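PDB 2P2W: citrate synthase from Thermotoga maritima, which probably catalyses the condensation of oxaloacetate with acetyl-CoA and water to citrate and CoA, feeding the tricarboxylic acid cycle. Local coordinates for residues 295-298 with 299-303; 254-258 with 259-263; 304-307 with 308-312. All coordinates share one frame; numbering follows the deposited sequence.

Contact 1: residues 295-298 with 299-303; sequences IYPN and VDLYS
N298 caps the start of helix 299-309 by reaching forward with its amide oxygen to D300. Its OD1 accepts from D300 N at 2.9 Å, closing an Asx turn, but the bond is weak because the N-H...O angle is only 130°. CG sits between the backbone N and the carbonyl carbon (chi1 59°), the rotation that swings the amide over the first helical turn. There OD1 also lies 3.2 Å from D300 CB, and the amide and carboxylate planes stand 77° apart, a steep crossing and not a stack. The main chain adds a straighter bond: L301 N donates to N298 O at 3.1 Å, approaching from above the carbonyl plane. The other end of the amide is satisfied as well, since ND2 donates to the backbone oxygen of G249 and so fixes which way the amide is turned.

P297 supplies the apolar half. Its CB meets L301 CD2 at 3.7 Å and approaches Y302 CE2 obliquely at 4.2 Å. The same L301 CD2 rests 3.7 Å above one face of the Y302 ring, offset toward its rim, so this methyl touches both the proline and the tyrosine. V299 takes a different course: its side chain heads away from the loop toward R259 and L263.

D300, a predicted active-site residue, has its side chain about 3 Å from a bound citrate, and that of N298 lies about 5 Å from that of predicted active-site H250; the cap thus lies beside the predicted active site. Around this buried turn, helix 275-289 receives P297 and Y302, whose OH bonds E284; helix 258-270 packs on V299 and S303, and helix 214-225 meets D300 and L301.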
loop_
_atom_site.group_PDB
_atom_site.type_symbol
_atom_site.label_atom_id
_atom_site.label_comp_id
_atom_site.label_asym_id
_atom_site.label_seq_id
_atom_site.Cartn_x
_atom_site.Cartn_y
_atom_site.Cartn_z
ATOM N N ILE A 295 -9.687 -12.147 25.896
ATOM C CA ILE A 295 -9.908 -11.959 24.461
ATOM C C ILE A 295 -11.172 -12.675 24.006
ATOM O O ILE A 295 -11.619 -13.638 24.631
ATOM C CB ILE A 295 -8.718 -12.465 23.610
ATOM C CG1 ILE A 295 -8.513 -13.971 23.815
ATOM C CG2 ILE A 295 -7.461 -11.672 23.960
ATOM C CD1 ILE A 295 -7.382 -14.558 22.979
ATOM N N TYR A 296 -11.746 -12.193 22.910
ATOM C CA TYR A 296 -12.968 -12.764 22.369
ATOM C C TYR A 296 -12.817 -13.019 20.877
ATOM O O TYR A 296 -11.847 -12.580 20.257
ATOM C CB TYR A 296 -14.137 -11.806 22.593
ATOM C CG TYR A 296 -14.416 -11.493 24.042
ATOM C CD1 TYR A 296 -13.563 -10.671 24.779
ATOM C CD2 TYR A 296 -15.535 -12.026 24.682
ATOM C CE1 TYR A 296 -13.819 -10.387 26.122
ATOM C CE2 TYR A 296 -15.800 -11.747 26.018
ATOM C CZ TYR A 296 -14.940 -10.929 26.732
ATOM O OH TYR A 296 -15.207 -10.657 28.056
ATOM N N PRO A 297 -13.773 -13.745 20.283
ATOM C CA PRO A 297 -13.685 -14.014 18.849
ATOM C C PRO A 297 -13.838 -12.717 18.059
ATOM O O PRO A 297 -14.568 -11.818 18.481
ATOM C CB PRO A 297 -14.873 -14.942 18.590
ATOM C CG PRO A 297 -15.277 -15.562 19.900
ATOM C CD PRO A 297 -14.887 -14.492 20.896
ATOM N N ASN A 298 -13.120 -12.599 16.946
ATOM C CA ASN A 298 -13.291 -11.439 16.088
ATOM C C ASN A 298 -13.950 -12.028 14.837
ATOM O O ASN A 298 -14.049 -13.255 14.705
ATOM C CB ASN A 298 -11.964 -10.726 15.768
ATOM C CG ASN A 298 -10.958 -11.617 15.071
ATOM O OD1 ASN A 298 -11.282 -12.325 14.119
ATOM N ND2 ASN A 298 -9.715 -11.564 15.534
ATOM N N VAL A 299 -14.409 -11.171 13.935
ATOM C CA VAL A 299 -15.107 -11.624 12.736
ATOM C C VAL A 299 -14.409 -12.706 11.910
ATOM O O VAL A 299 -15.080 -13.533 11.287
ATOM C CB VAL A 299 -15.447 -10.415 11.814
ATOM C CG1 VAL A 299 -14.198 -9.935 11.097
ATOM C CG2 VAL A 299 -16.545 -10.795 10.827
ATOM N N ASP A 300 -13.078 -12.718 11.907
ATOM C CA ASP A 300 -12.326 -13.699 11.117
ATOM C C ASP A 300 -12.580 -15.160 11.501
ATOM O O ASP A 300 -12.439 -16.058 10.667
ATOM C CB ASP A 300 -10.814 -13.442 11.211
ATOM C CG ASP A 300 -10.411 -12.065 10.709
ATOM O OD1 ASP A 300 -11.052 -11.560 9.764
ATOM O OD2 ASP A 300 -9.433 -11.500 11.251
ATOM N N LEU A 301 -12.932 -15.400 12.761
ATOM C CA LEU A 301 -13.174 -16.764 13.224
ATOM C C LEU A 301 -14.354 -17.415 12.512
ATOM O O LEU A 301 -14.258 -18.549 12.046
ATOM C CB LEU A 301 -13.421 -16.789 14.742
ATOM C CG LEU A 301 -13.603 -18.177 15.382
ATOM C CD1 LEU A 301 -12.304 -18.971 15.271
ATOM C CD2 LEU A 301 -14.004 -18.028 16.845
ATOM N N TYR A 302 -15.467 -16.696 12.420
ATOM C CA TYR A 302 -16.657 -17.246 11.792
ATOM C C TYR A 302 -16.863 -16.910 10.325
ATOM O O TYR A 302 -17.532 -17.659 9.612
ATOM C CB TYR A 302 -17.884 -16.854 12.613
ATOM C CG TYR A 302 -17.850 -17.456 13.999
ATOM C CD1 TYR A 302 -17.851 -18.843 14.176
ATOM C CD2 TYR A 302 -17.791 -16.645 15.133
ATOM C CE1 TYR A 302 -17.792 -19.405 15.444
ATOM C CE2 TYR A 302 -17.734 -17.196 16.409
ATOM C CZ TYR A 302 -17.733 -18.576 16.559
ATOM O OH TYR A 302 -17.663 -19.122 17.819
ATOM N N SER A 303 -16.312 -15.795 9.861
ATOM C CA SER A 303 -16.461 -15.458 8.451
ATOM C C SER A 303 -15.751 -16.542 7.638
ATOM O O SER A 303 -16.260 -16.991 6.609
ATOM C CB SER A 303 -15.843 -14.090 8.137
ATOM O OG SER A 303 -14.433 -14.125 8.258
#

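Contact 2: residues 254-258 with 259-263; sequences KTYDP and RAVFL
The carboxylate of D257 meets the guanidinium edge of R259 side-on, the two planes only 17° apart. Each oxygen takes one nitrogen: R259 NE reaches OD1 at 3.0 Å through a nearly straight bond (173°), using that oxygen's syn lone pair, while R259 NH2 reaches OD2 at 2.7 Å. The arginine chain bends at chi3 (-56°), turning NE and NH2 back toward a residue only two positions earlier.

OD1 carries a second duty. R259 N donates to it at 2.9 Å from the anti side, out of the carboxylate plane, which makes D257 the N-cap of helix 258-270. The backbone follows suit: D257 O receives V261 N at 3.0 Å nearly head-on, with a weak additional bond from A260 N, and P258 O receives F262 N. Two apolar touches flank this polar turn, D257 CB against A260 CB at 3.9 Å and Y256 CB against V261 CG2 at the same distance; beyond them the Y256 ring meets that of Y296 edge-to-face.

D257 OD2 also accepts from V299 N, and R259 NH1 donates to a bound citrate, probably carried over from crystallisation. One carboxylate thus serves two helix starts while holding the arginine in plane, with NE and NH2 both bonded to it. The chemistry implies a second-shell role for D257: it fixes the rotation of a guanidinium whose remaining terminal nitrogen grips the anion, and its negative charge probably offsets part of the arginine's positive charge and interacts favourably with the N-terminal ends of both helices.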
loop_
_atom_site.group_PDB
_atom_site.type_symbol
_atom_site.label_atom_id
_atom_site.label_comp_id
_atom_site.label_asym_id
_atom_site.label_seq_id
_atom_site.Cartn_x
_atom_site.Cartn_y
_atom_site.Cartn_z
ATOM N N LYS A 254 -13.219 -4.529 23.239
ATOM C CA LYS A 254 -12.815 -5.103 24.519
ATOM C C LYS A 254 -13.779 -6.207 24.989
ATOM O O LYS A 254 -13.795 -6.623 26.140
ATOM C CB LYS A 254 -12.788 -3.976 25.544
ATOM C CG LYS A 254 -11.700 -2.953 25.224
ATOM C CD LYS A 254 -11.614 -1.858 26.284
ATOM C CE LYS A 254 -10.408 -0.939 26.074
ATOM N NZ LYS A 254 -9.786 -0.647 27.363
ATOM N N THR A 255 -14.626 -6.639 24.034
ATOM C CA THR A 255 -15.596 -7.696 24.304
ATOM C C THR A 255 -15.973 -8.392 22.996
ATOM O O THR A 255 -15.212 -8.410 22.038
ATOM C CB THR A 255 -16.843 -7.052 24.912
ATOM O OG1 THR A 255 -17.794 -8.069 25.239
ATOM C CG2 THR A 255 -17.475 -6.097 23.895
ATOM N N TYR A 256 -17.162 -8.967 22.882
ATOM C CA TYR A 256 -17.559 -9.622 21.644
ATOM C C TYR A 256 -17.599 -8.678 20.448
ATOM O O TYR A 256 -17.949 -7.507 20.573
ATOM C CB TYR A 256 -18.940 -10.268 21.792
ATOM C CG TYR A 256 -19.011 -11.377 22.817
ATOM C CD1 TYR A 256 -18.721 -12.692 22.464
ATOM C CD2 TYR A 256 -19.383 -11.112 24.137
ATOM C CE1 TYR A 256 -18.797 -13.724 23.397
ATOM C CE2 TYR A 256 -19.466 -12.138 25.083
ATOM C CZ TYR A 256 -19.172 -13.440 24.702
ATOM O OH TYR A 256 -19.254 -14.463 25.616
ATOM N N ASP A 257 -17.233 -9.216 19.290
ATOM C CA ASP A 257 -17.251 -8.489 18.024
ATOM C C ASP A 257 -18.663 -8.769 17.498
ATOM O O ASP A 257 -19.002 -9.918 17.226
ATOM C CB ASP A 257 -16.165 -9.084 17.109
ATOM C CG ASP A 257 -16.137 -8.473 15.716
ATOM O OD1 ASP A 257 -17.173 -7.973 15.225
ATOM O OD2 ASP A 257 -15.046 -8.514 15.099
ATOM N N PRO A 258 -19.506 -7.726 17.364
ATOM C CA PRO A 258 -20.885 -7.900 16.878
ATOM C C PRO A 258 -21.013 -8.629 15.540
ATOM O O PRO A 258 -22.005 -9.324 15.296
ATOM C CB PRO A 258 -21.418 -6.467 16.820
ATOM C CG PRO A 258 -20.184 -5.665 16.527
ATOM C CD PRO A 258 -19.154 -6.296 17.433
ATOM N N ARG A 259 -20.018 -8.465 14.674
ATOM C CA ARG A 259 -20.030 -9.136 13.376
ATOM C C ARG A 259 -19.796 -10.634 13.583
ATOM O O ARG A 259 -20.385 -11.464 12.887
ATOM C CB ARG A 259 -18.938 -8.557 12.476
ATOM C CG ARG A 259 -19.032 -7.048 12.290
ATOM C CD ARG A 259 -17.741 -6.501 11.705
ATOM N NE ARG A 259 -16.596 -6.859 12.539
ATOM C CZ ARG A 259 -15.330 -6.622 12.212
ATOM N NH1 ARG A 259 -15.043 -6.019 11.065
ATOM N NH2 ARG A 259 -14.350 -6.995 13.027
ATOM N N ALA A 260 -18.935 -10.979 14.538
ATOM C CA ALA A 260 -18.654 -12.386 14.827
ATOM C C ALA A 260 -19.907 -13.035 15.419
ATOM O O ALA A 260 -20.251 -14.168 15.084
ATOM C CB ALA A 260 -17.484 -12.507 15.811
ATOM N N VAL A 261 -20.584 -12.308 16.302
ATOM C CA VAL A 261 -21.804 -12.808 16.925
ATOM C C VAL A 261 -22.864 -13.081 15.860
ATOM O O VAL A 261 -23.517 -14.131 15.870
ATOM C CB VAL A 261 -22.363 -11.791 17.944
ATOM C CG1 VAL A 261 -23.712 -12.265 18.470
ATOM C CG2 VAL A 261 -21.370 -11.611 19.093
ATOM N N PHE A 262 -23.029 -12.133 14.940
ATOM C CA PHE A 262 -24.006 -12.276 13.869
ATOM C C PHE A 262 -23.689 -13.518 13.029
ATOM O O PHE A 262 -24.559 -14.362 12.806
ATOM C CB PHE A 262 -24.011 -11.016 12.983
ATOM C CG PHE A 262 -25.122 -10.985 11.967
ATOM C CD1 PHE A 262 -25.114 -11.847 10.871
ATOM C CD2 PHE A 262 -26.184 -10.096 12.108
ATOM C CE1 PHE A 262 -26.146 -11.824 9.934
ATOM C CE2 PHE A 262 -27.223 -10.062 11.176
ATOM C CZ PHE A 262 -27.205 -10.928 10.087
ATOM N N LEU A 263 -22.445 -13.632 12.570
ATOM C CA LEU A 263 -22.047 -14.776 11.757
ATOM C C LEU A 263 -22.095 -16.096 12.522
ATOM O O LEU A 263 -22.326 -17.145 11.929
ATOM C CB LEU A 263 -20.648 -14.561 11.168
ATOM C CG LEU A 263 -20.557 -13.425 10.140
ATOM C CD1 LEU A 263 -19.131 -13.306 9.637
ATOM C CD2 LEU A 263 -21.508 -13.697 8.979
#

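Contact 3: residues 304-307 with 308-312; sequences SVLF and EELGF
L306 packs against L310 in the last turn of helix 299-309, just ahead of the Schellman motif that ends it. The motif rests on two backbone bonds, F312 N to F307 O at 3.1 Å and G311 N to E308 O at 3.0 Å, with G311 at a positive phi of 97°.

The leucines differ in their first torsion. L306 holds CG anti to its backbone N (chi1 177°), whereas L310 sets CG beside the backbone N (chi1 -72°); the side chains then cross, L306 CG lying 3.8 Å from L310 CD1 and L306 CD1 3.9 Å from L310 CG. Replacing L306 with alanine would probably leave the L310 methyl without its partner and open a gap facing A169 of helix 163-173.

E309 holds CG beside its backbone N, 3.3 Å from V305 O; the bend at chi2 then turns the carboxylate, whose OE2 bonds S274 OG, while E308 turns its own toward a salt bridge with R314. F307 and F312 both reach L320 of helix 317-337 and L166 of helix 163-173. The F307 carbonyl also touches the second phenylalanine directly: its O lies at the edge of the F312 ring, in plane, 3.8 Å from CD2.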
loop_
_atom_site.group_PDB
_atom_site.type_symbol
_atom_site.label_atom_id
_atom_site.label_comp_id
_atom_site.label_asym_id
_atom_site.label_seq_id
_atom_site.Cartn_x
_atom_site.Cartn_y
_atom_site.Cartn_z
ATOM N N SER A 304 -14.582 -16.964 8.114
ATOM C CA SER A 304 -13.813 -17.997 7.424
ATOM C C SER A 304 -14.588 -19.311 7.361
ATOM O O SER A 304 -14.607 -19.976 6.324
ATOM C CB SER A 304 -12.461 -18.227 8.115
ATOM O OG SER A 304 -12.617 -18.765 9.416
ATOM N N VAL A 305 -15.232 -19.685 8.464
ATOM C CA VAL A 305 -16.004 -20.928 8.483
ATOM C C VAL A 305 -17.184 -20.833 7.512
ATOM O O VAL A 305 -17.477 -21.784 6.783
ATOM C CB VAL A 305 -16.512 -21.255 9.914
ATOM C CG1 VAL A 305 -17.405 -22.494 9.884
ATOM C CG2 VAL A 305 -15.317 -21.514 10.835
ATOM N N LEU A 306 -17.852 -19.684 7.484
ATOM C CA LEU A 306 -18.975 -19.507 6.570
ATOM C C LEU A 306 -18.513 -19.618 5.117
ATOM O O LEU A 306 -19.124 -20.334 4.320
ATOM C CB LEU A 306 -19.654 -18.149 6.789
ATOM C CG LEU A 306 -20.807 -17.836 5.822
ATOM C CD1 LEU A 306 -21.892 -18.892 5.975
ATOM C CD2 LEU A 306 -21.376 -16.445 6.094
ATOM N N PHE A 307 -17.437 -18.914 4.770
ATOM C CA PHE A 307 -16.929 -18.953 3.402
ATOM C C PHE A 307 -16.580 -20.378 2.989
ATOM O O PHE A 307 -16.819 -20.785 1.848
ATOM C CB PHE A 307 -15.699 -18.048 3.251
ATOM C CG PHE A 307 -15.991 -16.584 3.452
ATOM C CD1 PHE A 307 -17.247 -16.061 3.153
ATOM C CD2 PHE A 307 -15.001 -15.722 3.911
ATOM C CE1 PHE A 307 -17.511 -14.698 3.307
ATOM C CE2 PHE A 307 -15.256 -14.362 4.068
ATOM C CZ PHE A 307 -16.512 -13.850 3.765
ATOM N N GLU A 308 -16.005 -21.133 3.917
ATOM C CA GLU A 308 -15.649 -22.519 3.639
ATOM C C GLU A 308 -16.917 -23.320 3.351
ATOM O O GLU A 308 -17.000 -24.030 2.347
ATOM C CB GLU A 308 -14.922 -23.140 4.838
ATOM C CG GLU A 308 -14.708 -24.652 4.720
ATOM C CD GLU A 308 -13.307 -25.030 4.266
ATOM O OE1 GLU A 308 -12.593 -24.164 3.712
ATOM O OE2 GLU A 308 -12.924 -26.204 4.459
ATOM N N GLU A 309 -17.907 -23.204 4.235
ATOM C CA GLU A 309 -19.153 -23.953 4.068
ATOM C C GLU A 309 -19.917 -23.528 2.810
ATOM O O GLU A 309 -20.717 -24.282 2.266
ATOM C CB GLU A 309 -20.040 -23.790 5.315
ATOM C CG GLU A 309 -19.430 -24.378 6.608
ATOM C CD GLU A 309 -19.091 -25.856 6.469
ATOM O OE1 GLU A 309 -19.776 -26.563 5.741
ATOM O OE2 GLU A 309 -18.156 -26.296 7.141
ATOM N N LEU A 310 -19.688 -22.270 2.360
ATOM C CA LEU A 310 -20.380 -21.799 1.150
ATOM C C LEU A 310 -19.680 -22.283 -0.124
ATOM O O LEU A 310 -20.121 -22.024 -1.239
ATOM C CB LEU A 310 -20.403 -20.276 1.145
ATOM C CG LEU A 310 -21.352 -19.664 2.160
ATOM C CD1 LEU A 310 -21.384 -18.127 2.029
ATOM C CD2 LEU A 310 -22.798 -20.151 1.991
ATOM N N GLY A 311 -18.505 -22.929 0.053
ATOM C CA GLY A 311 -17.832 -23.548 -1.103
ATOM C C GLY A 311 -16.714 -22.676 -1.752
ATOM O O GLY A 311 -16.281 -22.995 -2.851
ATOM N N PHE A 312 -16.245 -21.617 -1.097
ATOM C CA PHE A 312 -15.184 -20.793 -1.670
ATOM C C PHE A 312 -13.792 -21.296 -1.296
ATOM O O PHE A 312 -13.593 -21.838 -0.209
ATOM C CB PHE A 312 -15.322 -19.338 -1.212
ATOM C CG PHE A 312 -16.521 -18.638 -1.777
ATOM C CD1 PHE A 312 -16.440 -17.982 -2.999
ATOM C CD2 PHE A 312 -17.739 -18.660 -1.107
ATOM C CE1 PHE A 312 -17.557 -17.357 -3.552
ATOM C CE2 PHE A 312 -18.868 -18.035 -1.653
ATOM C CZ PHE A 312 -18.773 -17.383 -2.878
#

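Along the chain the order is contact 2, contact 1, contact 3; contacts 1 and 2 lie on the same side of the chain's centre. Contacts 1 and 3 are the opening and closing turns of one element, helix 299-309, their centres about 14 Å apart; contact 2 begins the neighbouring helix 258-270. The centres of contacts 1 and 2 are about 7 Å apart, and D257 and V299 join them, which brings R259 and D300, near the two helix starts, to the same bound citrate. The centre of contact 3 is about 18 Å from that of contact 2, yet the two helices still meet through L263 CD2 and L306 CD2, 4.0 Å apart. Helix 299-309 thus runs from the predicted active site to an apolar bed against helices 163-173 and 317-337.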